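Local structure of foldase protein PrsA (Bacillus subtilis, 4WO7) at residues 39-42 / 43-47. The protein assists the extracellular folding of secreted proteins after their translocation and has peptidyl-prolyl cis-trans isomerase activity. Sequence-based numbering, arbitrary orientation.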
loop_
_atom_site.group_PDB
_atom_site.type_symbol
_atom_site.label_atom_id
_atom_site.label_comp_id
_atom_site.label_asym_id
_atom_site.label_seq_id
_atom_site.Cartn_x
_atom_site.Cartn_y
_atom_site.Cartn_z
ATOM N N GLN A 39 0.030 -16.264 11.530
ATOM C CA GLN A 39 -0.033 -17.197 10.409
ATOM C C GLN A 39 0.318 -18.605 10.872
ATOM O O GLN A 39 -0.366 -19.571 10.535
ATOM C CB GLN A 39 0.916 -16.760 9.289
ATOM C CG GLN A 39 1.038 -17.752 8.142
ATOM C CD GLN A 39 1.856 -17.201 6.989
ATOM O OE1 GLN A 39 2.295 -16.053 7.015
ATOM N NE2 GLN A 39 2.060 -18.018 5.967
ATOM N N LEU A 40 1.381 -18.710 11.661
ATOM C CA LEU A 40 1.850 -19.999 12.160
ATOM C C LEU A 40 0.788 -20.744 12.954
ATOM O O LEU A 40 0.554 -21.939 12.770
ATOM C CB LEU A 40 3.085 -19.806 13.044
ATOM C CG LEU A 40 4.386 -19.409 12.353
ATOM C CD1 LEU A 40 5.447 -19.053 13.390
ATOM C CD2 LEU A 40 4.874 -20.535 11.445
ATOM N N VAL A 41 0.144 -20.010 13.846
ATOM C CA VAL A 41 -0.881 -20.565 14.707
ATOM C C VAL A 41 -2.126 -20.938 13.897
ATOM O O VAL A 41 -2.697 -22.015 14.084
ATOM C CB VAL A 41 -1.205 -19.571 15.835
ATOM C CG1 VAL A 41 -2.488 -19.927 16.551
ATOM C CG2 VAL A 41 -0.037 -19.500 16.810
ATOM N N GLN A 42 -2.549 -20.048 13.007
ATOM C CA GLN A 42 -3.718 -20.323 12.174
ATOM C C GLN A 42 -3.531 -21.517 11.230
ATOM O O GLN A 42 -4.441 -22.327 11.054
ATOM C CB GLN A 42 -4.091 -19.091 11.350
ATOM C CG GLN A 42 -4.745 -17.989 12.160
ATOM C CD GLN A 42 -5.108 -16.777 11.328
ATOM O OE1 GLN A 42 -4.946 -16.777 10.104
ATOM N NE2 GLN A 42 -5.606 -15.734 11.989
ATOM N N GLU A 43 -2.353 -21.639 10.629
ATOM C CA GLU A 43 -2.124 -22.757 9.721
ATOM C C GLU A 43 -2.008 -24.076 10.475
ATOM O O GLU A 43 -2.280 -25.131 9.913
ATOM C CB GLU A 43 -0.889 -22.519 8.850
ATOM C CG GLU A 43 0.459 -22.686 9.528
ATOM C CD GLU A 43 1.603 -22.208 8.640
ATOM O OE1 GLU A 43 1.328 -21.608 7.577
ATOM O OE2 GLU A 43 2.778 -22.432 9.002
ATOM N N LYS A 44 -1.616 -24.019 11.744
ATOM C CA LYS A 44 -1.605 -25.224 12.572
ATOM C C LYS A 44 -3.008 -25.645 12.959
ATOM O O LYS A 44 -3.386 -26.808 12.806
ATOM C CB LYS A 44 -0.804 -25.020 13.851
ATOM C CG LYS A 44 0.671 -25.268 13.733
ATOM C CD LYS A 44 1.280 -25.340 15.119
ATOM C CE LYS A 44 2.722 -25.772 15.055
ATOM N NZ LYS A 44 3.558 -24.744 14.388
ATOM N N VAL A 45 -3.777 -24.691 13.467
ATOM C CA VAL A 45 -5.117 -24.983 13.946
ATOM C C VAL A 45 -5.983 -25.416 12.776
ATOM O O VAL A 45 -6.661 -26.441 12.852
ATOM C CB VAL A 45 -5.727 -23.772 14.691
ATOM C CG1 VAL A 45 -7.229 -23.935 14.907
ATOM C CG2 VAL A 45 -5.010 -23.578 16.024
ATOM N N LEU A 46 -5.953 -24.652 11.690
ATOM C CA LEU A 46 -6.777 -24.977 10.527
ATOM C C LEU A 46 -6.363 -26.289 9.842
ATOM O O LEU A 46 -7.218 -27.025 9.353
ATOM C CB LEU A 46 -6.749 -23.835 9.510
ATOM C CG LEU A 46 -7.354 -22.525 10.021
ATOM C CD1 LEU A 46 -7.293 -21.445 8.958
ATOM C CD2 LEU A 46 -8.780 -22.715 10.518
ATOM N N ASP A 47 -5.069 -26.596 9.807
ATOM C CA ASP A 47 -4.624 -27.828 9.154
ATOM C C ASP A 47 -5.126 -29.055 9.884
ATOM O O ASP A 47 -5.294 -30.122 9.295
ATOM C CB ASP A 47 -3.100 -27.899 9.079
ATOM C CG ASP A 47 -2.611 -29.129 8.332
ATOM O OD1 ASP A 47 -3.252 -29.526 7.334
ATOM O OD2 ASP A 47 -1.579 -29.702 8.746
#
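The side chain of E43 lies across the preceding turn of helix 21-49, beside Q39 and L40. Its CB sits 3.4 Å from Q39 O, the carbonyl that also accepts the backbone N of E43 at 2.9 Å in a nearly straight bond. With chi1 at 75°, CG falls between the backbone N and the carbonyl carbon and reaches L40 O at 3.3 Å, an aliphatic carbon beside a main-chain carbonyl. Beyond CG the chain is extended; CD lies 3.8 Å from Q39 O, and the two carboxylate oxygens then meet different residues. OE2 lies 3.7 Å from L40 CD2, the leucine branch and the glutamate chain lying roughly parallel. OE1 approaches the aliphatic part of Q39 at CG, 3.9 Å away, and the Q39 amide stands almost perpendicular to the carboxylate, with planes 86° apart. Q39 NE2 is hydrogen-bonded to Q87 OE1, while Y90 of helix 81-101 packs against both Q39 and E43. Replacing E43 with alanine removes the chain beyond CB, and L40 CD2 would probably lose its neighbour on that flank, with less packing against Y90. K44 N bonds to L40 O at 3.2 Å, V45 N to V41 O and L46 N to Q42 O. The Q42 amide is hydrogen-bonded at both ends, OE1 with Y90 OH and NE2 with Q235 OE1, and K44 forms a salt bridge with E23 of the second subunit. The contact is thus ordinary alpha-helical i to i+4 bonding, with E43 adding mainly van der Waals contact to the preceding turn; the specific polar links run outward, to neighbouring helices and across the dimer.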